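Putative hyaluronoglucosaminidase (Clostridium perfringens, PDB 6PWI) probably acts as a hexosaminidase of glycoside hydrolase family 84, this piece of a cell-wall-attached protein holding the catalytic barrel with the domains before and after it. Local coordinates at residues A[177-182]-A[357-362]; A[200-205]-A[431-436]; A[204-209]-A[459-464]; A[316-321]-A[325-330]. All blocks are in the same frame, centred on the assembly; numbering follows the deposited sequence.

Interaction 1 of 4, residues A[177-182]-A[357-362]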
# COMPACT_ATOMS: atom_id res chain seq x y z
N GLY A 177 -5.74 -6.79 11.27
CA GLY A 177 -6.57 -7.06 10.11
C GLY A 177 -6.29 -8.43 9.50
O GLY A 177 -5.14 -8.87 9.46
N GLN A 178 -7.35 -9.08 9.02
CA GLN A 178 -7.27 -10.33 8.28
C GLN A 178 -6.60 -10.10 6.92
O GLN A 178 -5.71 -10.85 6.54
CB GLN A 178 -8.67 -10.96 8.20
CG GLN A 178 -8.74 -12.27 7.43
CD GLN A 178 -10.15 -12.72 7.09
OE1 GLN A 178 -11.13 -11.99 7.26
NE2 GLN A 178 -10.27 -13.94 6.59
N TRP A 179 -7.00 -9.04 6.20
CA TRP A 179 -6.47 -8.75 4.87
C TRP A 179 -5.77 -7.40 4.84
O TRP A 179 -6.28 -6.42 5.36
CB TRP A 179 -7.56 -8.83 3.79
CG TRP A 179 -8.36 -10.10 3.84
CD1 TRP A 179 -9.69 -10.19 4.12
CD2 TRP A 179 -7.88 -11.45 3.67
NE1 TRP A 179 -10.08 -11.51 4.11
CE2 TRP A 179 -8.99 -12.30 3.84
CE3 TRP A 179 -6.64 -12.03 3.39
CZ2 TRP A 179 -8.89 -13.70 3.74
CZ3 TRP A 179 -6.53 -13.41 3.28
CH2 TRP A 179 -7.65 -14.23 3.47
N ARG A 180 -4.58 -7.39 4.21
CA ARG A 180 -3.78 -6.20 4.02
C ARG A 180 -3.17 -6.23 2.62
O ARG A 180 -2.45 -7.16 2.27
CB ARG A 180 -2.65 -6.15 5.05
CG ARG A 180 -3.08 -6.39 6.49
CD ARG A 180 -1.93 -6.70 7.43
NE ARG A 180 -1.15 -7.88 7.08
CZ ARG A 180 -1.50 -9.15 7.32
NH1 ARG A 180 -2.65 -9.41 7.92
NH2 ARG A 180 -0.70 -10.14 6.97
N GLY A 181 -3.49 -5.21 1.81
CA GLY A 181 -2.86 -5.13 0.51
C GLY A 181 -3.44 -4.02 -0.37
O GLY A 181 -3.88 -2.98 0.11
N PHE A 182 -3.43 -4.29 -1.68
CA PHE A 182 -3.76 -3.30 -2.68
C PHE A 182 -4.52 -3.99 -3.81
O PHE A 182 -4.32 -5.17 -4.08
CB PHE A 182 -2.47 -2.63 -3.19
CG PHE A 182 -1.40 -3.57 -3.68
CD1 PHE A 182 -1.24 -3.82 -5.04
CD2 PHE A 182 -0.53 -4.20 -2.79
CE1 PHE A 182 -0.24 -4.68 -5.49
CE2 PHE A 182 0.46 -5.07 -3.25
CZ PHE A 182 0.60 -5.30 -4.60
N THR A 357 -18.37 -17.13 5.34
CA THR A 357 -16.93 -17.07 5.15
C THR A 357 -16.54 -15.95 4.18
O THR A 357 -15.38 -15.55 4.13
CB THR A 357 -16.38 -18.40 4.62
OG1 THR A 357 -17.09 -18.71 3.42
CG2 THR A 357 -16.48 -19.53 5.62
N ILE A 358 -17.50 -15.47 3.39
CA ILE A 358 -17.22 -14.52 2.32
C ILE A 358 -17.00 -13.13 2.91
O ILE A 358 -17.78 -12.68 3.74
CB ILE A 358 -18.33 -14.56 1.25
CG1 ILE A 358 -18.40 -15.93 0.58
CG2 ILE A 358 -18.14 -13.44 0.23
CD1 ILE A 358 -19.69 -16.19 -0.18
N ASP A 359 -15.92 -12.48 2.46
CA ASP A 359 -15.57 -11.13 2.88
C ASP A 359 -16.17 -10.11 1.91
O ASP A 359 -15.73 -10.01 0.76
CB ASP A 359 -14.06 -10.99 3.02
CG ASP A 359 -13.50 -12.07 3.91
OD1 ASP A 359 -13.96 -12.16 5.08
OD2 ASP A 359 -12.65 -12.87 3.43
N ILE A 360 -17.18 -9.37 2.38
CA ILE A 360 -17.87 -8.38 1.57
C ILE A 360 -17.20 -7.02 1.77
O ILE A 360 -16.90 -6.62 2.89
CB ILE A 360 -19.37 -8.37 1.93
CG1 ILE A 360 -20.02 -9.71 1.59
CG2 ILE A 360 -20.07 -7.19 1.28
CD1 ILE A 360 -21.24 -10.06 2.41
N MET A 361 -16.95 -6.32 0.66
CA MET A 361 -16.17 -5.09 0.67
C MET A 361 -17.09 -3.88 0.75
O MET A 361 -18.30 -3.98 0.57
CB MET A 361 -15.28 -4.98 -0.56
CG MET A 361 -14.32 -6.13 -0.71
SD MET A 361 -12.90 -5.69 -1.72
CE MET A 361 -11.88 -4.85 -0.51
N TRP A 362 -16.48 -2.72 1.01
CA TRP A 362 -17.16 -1.49 1.38
C TRP A 362 -16.16 -0.35 1.22
O TRP A 362 -15.00 -0.52 1.60
CB TRP A 362 -17.60 -1.61 2.84
CG TRP A 362 -18.52 -0.55 3.37
CD1 TRP A 362 -18.25 0.37 4.35
CD2 TRP A 362 -19.90 -0.36 3.01
NE1 TRP A 362 -19.36 1.13 4.61
CE2 TRP A 362 -20.38 0.71 3.80
CE3 TRP A 362 -20.76 -0.98 2.10
CZ2 TRP A 362 -21.69 1.17 3.70
CZ3 TRP A 362 -22.05 -0.52 2.00
CH2 TRP A 362 -22.51 0.53 2.79
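The Asp359 carboxylate is gripped at both oxygens. Its OD2 accepts a weak hydrogen bond from Trp179 NE1 at 3.0 Å, and its OD1 forms a salt bridge with Lys419 from the last strand of the barrel. The N-H...O angle of 144° bends the tryptophan bond well away from linear. OD2 lies at the edge of the indole, close to its plane, but the carboxylate as a whole is turned 66° against the ring, and the two side chains meet at about a right angle. With CG anti to its carbonyl carbon (chi1 -53°), Asp359 reaches inward from the first residue of its strand, and Trp179 does the same from the start of strand 179-184.

The Gln178 and Asp359 side chains meet head-on, with the amide and carboxylate planes nearly perpendicular. Gln178 CG rests 3.6 Å above one face of the indole, toward the rim, and the extended chain carries OE1 to 3.6 Å from Asp359 OD1. This is a meeting of two acceptors and not a bond; the amide hydrogen bond goes from NE2 to Glu326.

The two segments belong to the first and sixth strands of the closed eight-stranded parallel barrel, so the indole and the carboxylate bridge strands that are not neighbours, at the N-terminal end of the sheet. Both residues are buried. Glu326 OE1 also lies close to Asp359 OD2, a pairing of like charges that Lys419, the indole N-H and the Gln178 amide would be expected to offset, although a raised pKa for one of the two acids remains possible.

Interaction 2 of 4, residues A[200-205]-A[431-436]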
# COMPACT_ATOMS: atom_id res chain seq x y z
N MET A 200 4.10 -6.33 -5.48
CA MET A 200 3.95 -7.53 -4.68
C MET A 200 5.21 -7.74 -3.84
O MET A 200 5.12 -8.07 -2.66
CB MET A 200 3.68 -8.76 -5.55
CG MET A 200 2.22 -8.90 -5.93
SD MET A 200 1.87 -10.41 -6.87
CE MET A 200 2.68 -10.03 -8.42
N LYS A 201 6.37 -7.49 -4.45
CA LYS A 201 7.64 -7.64 -3.76
C LYS A 201 7.73 -6.63 -2.62
O LYS A 201 8.28 -6.93 -1.56
CB LYS A 201 8.78 -7.53 -4.78
CG LYS A 201 10.18 -7.79 -4.26
CD LYS A 201 11.20 -7.95 -5.37
CE LYS A 201 12.64 -7.92 -4.89
NZ LYS A 201 12.95 -6.67 -4.16
N PHE A 202 7.15 -5.44 -2.83
CA PHE A 202 7.21 -4.38 -1.84
C PHE A 202 6.27 -4.70 -0.68
O PHE A 202 6.70 -4.69 0.48
CB PHE A 202 6.94 -3.01 -2.47
CG PHE A 202 7.10 -1.84 -1.53
CD1 PHE A 202 6.00 -1.29 -0.88
CD2 PHE A 202 8.35 -1.31 -1.28
CE1 PHE A 202 6.16 -0.22 -0.02
CE2 PHE A 202 8.51 -0.24 -0.40
CZ PHE A 202 7.41 0.31 0.22
N GLY A 203 5.00 -4.98 -0.99
CA GLY A 203 4.01 -5.36 0.00
C GLY A 203 4.48 -6.51 0.89
O GLY A 203 4.19 -6.54 2.08
N GLY A 204 5.24 -7.43 0.29
CA GLY A 204 5.70 -8.63 0.97
C GLY A 204 6.74 -8.31 2.04
O GLY A 204 6.86 -9.04 3.03
N ASP A 205 7.49 -7.22 1.83
CA ASP A 205 8.45 -6.73 2.80
C ASP A 205 7.75 -6.10 4.00
O ASP A 205 8.39 -5.88 5.02
CB ASP A 205 9.46 -5.76 2.17
CG ASP A 205 10.57 -6.43 1.36
OD1 ASP A 205 10.75 -7.66 1.50
OD2 ASP A 205 11.25 -5.70 0.59
N ALA A 431 5.12 5.34 -7.47
CA ALA A 431 4.66 6.41 -6.60
C ALA A 431 3.67 5.90 -5.56
O ALA A 431 3.56 6.46 -4.47
CB ALA A 431 4.05 7.51 -7.43
N SER A 432 2.96 4.82 -5.89
CA SER A 432 1.96 4.24 -5.00
C SER A 432 2.59 3.57 -3.79
O SER A 432 1.90 3.25 -2.82
CB SER A 432 1.07 3.29 -5.75
OG SER A 432 0.27 3.99 -6.68
N LYS A 433 3.91 3.35 -3.83
CA LYS A 433 4.56 2.61 -2.75
C LYS A 433 4.38 3.32 -1.41
O LYS A 433 4.38 2.65 -0.38
CB LYS A 433 6.03 2.31 -3.04
CG LYS A 433 6.26 1.19 -4.04
CD LYS A 433 7.70 1.09 -4.47
CE LYS A 433 7.98 -0.04 -5.43
NZ LYS A 433 9.44 -0.29 -5.46
N VAL A 434 4.19 4.65 -1.44
CA VAL A 434 4.01 5.46 -0.24
C VAL A 434 2.75 4.99 0.49
O VAL A 434 2.79 4.74 1.70
CB VAL A 434 3.97 6.97 -0.57
CG1 VAL A 434 3.64 7.82 0.65
CG2 VAL A 434 5.25 7.45 -1.24
N ALA A 435 1.65 4.85 -0.25
CA ALA A 435 0.39 4.42 0.33
C ALA A 435 0.45 2.94 0.72
O ALA A 435 -0.11 2.56 1.75
CB ALA A 435 -0.73 4.70 -0.62
N LEU A 436 1.14 2.12 -0.08
CA LEU A 436 1.24 0.71 0.25
C LEU A 436 1.86 0.57 1.64
O LEU A 436 1.35 -0.19 2.46
CB LEU A 436 2.05 -0.04 -0.81
CG LEU A 436 1.24 -0.88 -1.80
CD1 LEU A 436 0.42 0.01 -2.73
CD2 LEU A 436 2.15 -1.79 -2.61
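The Phe202 ring has the aliphatic chain of Lys433 laid over one face and Leu436 at its edge. The edge of Phe206 meets the opposite face in a T-shaped (edge-to-face) pair, and Ile462 of helix 451-462 also touches the ring. Lys433 CG stands almost directly above the middle of the Phe202 ring, 4.0 Å from the centroid and 12° off the normal, a CH-pi contact. On either side of that point the lysine carbons continue across the same face: CB lies 3.9 Å from Phe202 CE1, and CD lies 4.0 Å from Phe202 CD2. Near the ring plane, Leu436 CB comes to 4.1 Å from Phe202 CD1. The backbone of the second helix takes part as well, with Lys433 O 3.4 Å from Phe202 CE1.

Phe202 holds its CG anti to the backbone N (chi1 -175°), which carries the ring outward from its helix toward the other one. Because Lys433 is extended beyond CG, its methylenes can follow the ring while the ammonium group passes on to Asp198, with which it forms a salt bridge, and to Gln430 OE1, a hydrogen bond. The charge of this buried lysine is thus met beyond the ring, and the part that touches phenylalanine is hydrocarbon.

Helix 193-204 follows the first barrel strand and helix 433-444 follows the last. Their packing joins the two ends of the helical layer, the closure characteristic of a (beta/alpha)8 or TIM barrel.

Interaction 3 of 4, residues A[204-209]-A[459-464]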
# COMPACT_ATOMS: atom_id res chain seq x y z
N GLY A 204 5.24 -7.43 0.29
CA GLY A 204 5.70 -8.63 0.97
C GLY A 204 6.74 -8.31 2.04
O GLY A 204 6.86 -9.04 3.03
N ASP A 205 7.49 -7.22 1.83
CA ASP A 205 8.45 -6.73 2.80
C ASP A 205 7.75 -6.10 4.00
O ASP A 205 8.39 -5.88 5.02
CB ASP A 205 9.46 -5.76 2.17
CG ASP A 205 10.57 -6.43 1.36
OD1 ASP A 205 10.75 -7.66 1.50
OD2 ASP A 205 11.25 -5.70 0.59
N PHE A 206 6.44 -5.82 3.90
CA PHE A 206 5.71 -5.20 4.99
C PHE A 206 4.49 -6.03 5.40
O PHE A 206 3.55 -5.51 6.00
CB PHE A 206 5.50 -3.70 4.72
CG PHE A 206 6.78 -2.99 4.38
CD1 PHE A 206 7.73 -2.74 5.36
CD2 PHE A 206 7.06 -2.63 3.07
CE1 PHE A 206 8.93 -2.12 5.04
CE2 PHE A 206 8.27 -2.02 2.75
CZ PHE A 206 9.20 -1.76 3.74
N LYS A 207 4.54 -7.33 5.09
CA LYS A 207 3.61 -8.32 5.62
C LYS A 207 2.22 -8.19 5.00
O LYS A 207 1.24 -8.64 5.58
CB LYS A 207 3.54 -8.25 7.15
CG LYS A 207 4.87 -8.40 7.87
CD LYS A 207 4.70 -8.59 9.36
CE LYS A 207 5.98 -8.91 10.10
NZ LYS A 207 6.87 -7.73 10.18
N MET A 208 2.14 -7.59 3.80
CA MET A 208 0.90 -7.58 3.05
C MET A 208 0.62 -8.99 2.52
O MET A 208 1.55 -9.76 2.30
CB MET A 208 0.97 -6.59 1.88
CG MET A 208 0.81 -5.15 2.33
SD MET A 208 0.70 -3.98 0.95
CE MET A 208 -0.58 -2.88 1.55
N ASN A 209 -0.67 -9.32 2.34
CA ASN A 209 -1.02 -10.68 1.96
C ASN A 209 -1.92 -10.72 0.72
O ASN A 209 -2.35 -11.79 0.32
CB ASN A 209 -1.57 -11.48 3.15
CG ASN A 209 -2.86 -10.96 3.76
OD1 ASN A 209 -3.54 -10.10 3.19
ND2 ASN A 209 -3.24 -11.50 4.91
N PHE A 459 10.10 6.62 3.34
CA PHE A 459 10.87 7.02 2.17
C PHE A 459 12.18 6.25 2.05
O PHE A 459 12.60 5.93 0.94
CB PHE A 459 10.93 8.55 2.03
CG PHE A 459 9.57 9.13 1.74
CD1 PHE A 459 9.06 9.13 0.44
CD2 PHE A 459 8.77 9.58 2.77
CE1 PHE A 459 7.78 9.59 0.19
CE2 PHE A 459 7.49 10.05 2.52
CZ PHE A 459 7.00 10.05 1.23
N LYS A 460 12.81 5.91 3.19
CA LYS A 460 14.09 5.21 3.13
C LYS A 460 13.90 3.81 2.54
O LYS A 460 14.81 3.28 1.90
CB LYS A 460 14.81 5.21 4.48
CG LYS A 460 14.24 4.26 5.53
CD LYS A 460 14.96 4.32 6.86
CE LYS A 460 14.47 5.44 7.76
NZ LYS A 460 13.16 5.08 8.36
N TYR A 461 12.72 3.22 2.74
CA TYR A 461 12.41 1.90 2.22
C TYR A 461 12.03 1.97 0.74
O TYR A 461 12.39 1.09 -0.03
CB TYR A 461 11.29 1.26 3.03
CG TYR A 461 11.65 1.09 4.48
CD1 TYR A 461 12.50 0.07 4.89
CD2 TYR A 461 11.17 1.98 5.44
CE1 TYR A 461 12.85 -0.07 6.22
CE2 TYR A 461 11.52 1.85 6.78
CZ TYR A 461 12.36 0.81 7.17
OH TYR A 461 12.70 0.67 8.48
N ILE A 462 11.29 3.02 0.37
CA ILE A 462 10.81 3.15 -0.99
C ILE A 462 11.97 3.50 -1.90
O ILE A 462 12.06 2.97 -3.01
CB ILE A 462 9.68 4.20 -1.07
CG1 ILE A 462 8.51 3.79 -0.17
CG2 ILE A 462 9.25 4.42 -2.51
CD1 ILE A 462 7.50 4.88 0.05
N GLU A 463 12.86 4.38 -1.43
CA GLU A 463 13.92 4.93 -2.25
C GLU A 463 15.18 5.12 -1.40
O GLU A 463 15.40 6.20 -0.85
CB GLU A 463 13.46 6.24 -2.91
CG GLU A 463 14.56 6.99 -3.62
CD GLU A 463 15.37 6.14 -4.59
OE1 GLU A 463 14.80 5.74 -5.63
OE2 GLU A 463 16.56 5.86 -4.30
N PRO A 464 16.05 4.09 -1.30
CA PRO A 464 17.18 4.12 -0.37
C PRO A 464 18.28 5.14 -0.68
O PRO A 464 19.00 5.56 0.22
CB PRO A 464 17.77 2.70 -0.44
CG PRO A 464 16.70 1.87 -1.13
CD PRO A 464 15.98 2.83 -2.06
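Phe206, in the loop between helix 193-204 and strand 210-213, ends against Tyr461. The CB carries the ring away from a type I turn running from Gly204 to Lys207; CG is anti to the carbonyl carbon (chi1 -53°), which sends the ring toward helix 451-462. Over the CD2-CE2 side of the ring, CB of the preceding Asp205 covers one face, 3.9 Å above the plane and toward the rim. Along one flank of the ring CE1 comes to 4.2 Å from Tyr461 CD1, while the CE2 flank faces Phe202 of helix 193-204. The tip, CZ, makes the nearest approach to the opposite helix, 3.7 Å from Tyr461 CB and 3.8 Å from Tyr461 CG.

The Phe206 and Tyr461 rings form a T-shaped pair, with centroids 5.5 Å apart and planes at 80°. The edge of Phe206 is presented to a face of Tyr461, and CE1 stands over that face toward the rim. The other face of the tyrosine is covered by CG of its neighbour Lys460, so the ring is held between a hydrocarbon chain and an aromatic edge. Its hydroxyl is hydrogen-bonded to Glu35, the same carboxylate that forms a salt bridge with Lys460.

Ala440 of helix 433-444 also touches Phe206. The phenylalanine thus occupies the junction of three helices, 193-204, 433-444 and 451-462, on the loop leading into the second barrel strand, 210-213.

Interaction 4 of 4, residues A[316-321]-A[325-330]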
# COMPACT_ATOMS: atom_id res chain seq x y z
N LYS A 316 -19.18 -24.24 -2.40
CA LYS A 316 -19.11 -25.69 -2.45
C LYS A 316 -17.82 -26.12 -3.15
O LYS A 316 -17.07 -26.94 -2.62
CB LYS A 316 -20.36 -26.30 -3.10
CG LYS A 316 -21.51 -26.63 -2.14
CD LYS A 316 -22.70 -27.33 -2.80
CE LYS A 316 -23.82 -26.40 -3.21
N TRP A 317 -17.56 -25.51 -4.31
CA TRP A 317 -16.35 -25.72 -5.09
C TRP A 317 -15.10 -25.45 -4.25
O TRP A 317 -14.14 -26.22 -4.25
CB TRP A 317 -16.37 -24.85 -6.36
CG TRP A 317 -15.13 -24.95 -7.18
CD1 TRP A 317 -14.82 -25.92 -8.09
CD2 TRP A 317 -14.01 -24.04 -7.18
NE1 TRP A 317 -13.59 -25.68 -8.64
CE2 TRP A 317 -13.07 -24.53 -8.10
CE3 TRP A 317 -13.72 -22.85 -6.49
CZ2 TRP A 317 -11.86 -23.88 -8.36
CZ3 TRP A 317 -12.52 -22.22 -6.74
CH2 TRP A 317 -11.61 -22.72 -7.66
N ARG A 318 -15.13 -24.33 -3.53
CA ARG A 318 -13.96 -23.85 -2.81
C ARG A 318 -13.56 -24.86 -1.73
O ARG A 318 -12.38 -25.07 -1.48
CB ARG A 318 -14.28 -22.47 -2.23
CG ARG A 318 -13.12 -21.80 -1.53
CD ARG A 318 -13.74 -21.01 -0.41
NE ARG A 318 -12.79 -21.07 0.68
CZ ARG A 318 -13.13 -21.14 1.96
NH1 ARG A 318 -14.40 -21.17 2.31
NH2 ARG A 318 -12.18 -21.19 2.88
N LEU A 319 -14.57 -25.47 -1.09
CA LEU A 319 -14.33 -26.41 -0.01
C LEU A 319 -13.83 -27.75 -0.57
O LEU A 319 -13.04 -28.42 0.09
CB LEU A 319 -15.60 -26.56 0.84
CG LEU A 319 -15.96 -25.35 1.70
CD1 LEU A 319 -17.25 -25.59 2.48
CD2 LEU A 319 -14.83 -24.97 2.65
N GLN A 320 -14.27 -28.11 -1.78
CA GLN A 320 -13.79 -29.31 -2.46
C GLN A 320 -12.28 -29.21 -2.71
O GLN A 320 -11.56 -30.20 -2.58
CB GLN A 320 -14.48 -29.50 -3.81
CG GLN A 320 -15.86 -30.12 -3.72
CD GLN A 320 -16.58 -30.10 -5.05
OE1 GLN A 320 -16.13 -29.48 -6.02
NE2 GLN A 320 -17.72 -30.77 -5.11
N LYS A 321 -11.81 -28.02 -3.08
CA LYS A 321 -10.42 -27.84 -3.47
C LYS A 321 -9.50 -27.91 -2.26
O LYS A 321 -8.34 -28.30 -2.39
CB LYS A 321 -10.28 -26.53 -4.26
CG LYS A 321 -10.86 -26.58 -5.66
CD LYS A 321 -9.83 -27.00 -6.66
CE LYS A 321 -10.40 -27.72 -7.86
NZ LYS A 321 -9.32 -28.06 -8.81
N TYR A 325 -8.32 -20.07 -0.18
CA TYR A 325 -8.73 -19.12 0.83
C TYR A 325 -10.12 -18.59 0.48
O TYR A 325 -10.63 -18.84 -0.61
CB TYR A 325 -7.71 -17.99 0.95
CG TYR A 325 -6.34 -18.39 1.45
CD1 TYR A 325 -6.11 -18.64 2.80
CD2 TYR A 325 -5.27 -18.51 0.58
CE1 TYR A 325 -4.85 -19.00 3.26
CE2 TYR A 325 -4.00 -18.86 1.03
CZ TYR A 325 -3.80 -19.11 2.37
OH TYR A 325 -2.55 -19.46 2.82
N GLU A 326 -10.73 -17.86 1.43
CA GLU A 326 -12.13 -17.48 1.32
C GLU A 326 -12.32 -16.41 0.25
O GLU A 326 -11.41 -15.63 -0.03
CB GLU A 326 -12.74 -17.11 2.67
CG GLU A 326 -11.85 -16.22 3.53
CD GLU A 326 -12.33 -16.13 4.97
OE1 GLU A 326 -12.72 -15.02 5.40
OE2 GLU A 326 -12.33 -17.18 5.65
N PHE A 327 -13.52 -16.40 -0.35
CA PHE A 327 -13.87 -15.48 -1.41
C PHE A 327 -14.04 -14.06 -0.88
O PHE A 327 -14.43 -13.83 0.27
CB PHE A 327 -15.18 -15.89 -2.08
CG PHE A 327 -15.09 -17.05 -3.03
CD1 PHE A 327 -14.59 -16.89 -4.32
CD2 PHE A 327 -15.55 -18.31 -2.66
CE1 PHE A 327 -14.53 -17.96 -5.20
CE2 PHE A 327 -15.48 -19.38 -3.54
CZ PHE A 327 -14.97 -19.21 -4.80
N ILE A 328 -13.73 -13.11 -1.77
CA ILE A 328 -13.98 -11.70 -1.58
C ILE A 328 -15.16 -11.34 -2.48
O ILE A 328 -15.23 -11.83 -3.60
CB ILE A 328 -12.69 -10.94 -1.94
CG1 ILE A 328 -11.69 -11.03 -0.79
CG2 ILE A 328 -12.97 -9.51 -2.34
CD1 ILE A 328 -10.26 -11.25 -1.22
N PHE A 329 -16.09 -10.53 -1.97
CA PHE A 329 -17.26 -10.13 -2.75
C PHE A 329 -17.42 -8.61 -2.67
O PHE A 329 -17.42 -8.03 -1.58
CB PHE A 329 -18.50 -10.88 -2.27
CG PHE A 329 -19.78 -10.58 -3.02
CD1 PHE A 329 -20.14 -11.33 -4.14
CD2 PHE A 329 -20.62 -9.56 -2.61
CE1 PHE A 329 -21.30 -11.05 -4.84
CE2 PHE A 329 -21.79 -9.28 -3.32
CZ PHE A 329 -22.13 -10.02 -4.43
N VAL A 330 -17.56 -7.96 -3.83
CA VAL A 330 -17.76 -6.53 -3.88
C VAL A 330 -19.23 -6.29 -4.24
O VAL A 330 -19.65 -6.64 -5.33
CB VAL A 330 -16.81 -5.84 -4.88
CG1 VAL A 330 -17.14 -4.37 -5.06
CG2 VAL A 330 -15.36 -6.02 -4.48
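The C-terminal part of helix 304-321 and the extended segment leading into strand 328-330 are separated by a short link, and their backbones come nearest where the CA atoms of Arg318 and Glu326 are 7.8 Å apart. Arg318 carries most of the contact. Its CG lies anti to the backbone N (chi1 -176°), directing the chain at the extended segment, where Arg318 CB meets Phe327 CE2 at 3.6 Å. The two side chains then run alongside each other, pointing opposite ways, the guanidinium plane standing 78° from the phenyl ring. Helix and strand belong to a beta-alpha-beta unit of the TIM barrel, which begins with strand 293-296, and the arginine packs against the segment that leads into the second strand. One guanidinium face lies over the Glu326 backbone, CA being 3.6 Å above the plane. The polar ends bind nearby: NE donates to Val324 O, and NH1 forms a salt bridge with Glu315. The Glu326 carboxylate is engaged by Gln178, and its OE2 stays 4.9 Å from Arg318 NH2. Deeper in, Phe327 CZ and Trp317 CE3 meet edge to edge at 4.2 Å. Lys321 CG covers a face of that indole, and Trp317 NE1 is hydrogen-bonded to Glu283.

Overall arrangement
From the N terminus, the chain enters the barrel at 177-182, and interaction 1 closes a long loop by joining the first strand to the sixth. Interactions 2 and 3 both start in the region that follows, sharing Gly204 and Asp205, and close still later at 431-436 and 459-464; each therefore crosses interaction 1. Interaction 4 spans a short turn enclosed by all three loops. Its strand pairs with that of interaction 1, where Phe329 N and Asp359 O are 2.8 Å apart. Interactions 2 and 3, with centres about 5 Å apart, bind the first helix and its exit loop to helices 433-444 and 451-462, while 1 links strands across the barrel and 4 ties a helix to the strand that follows it.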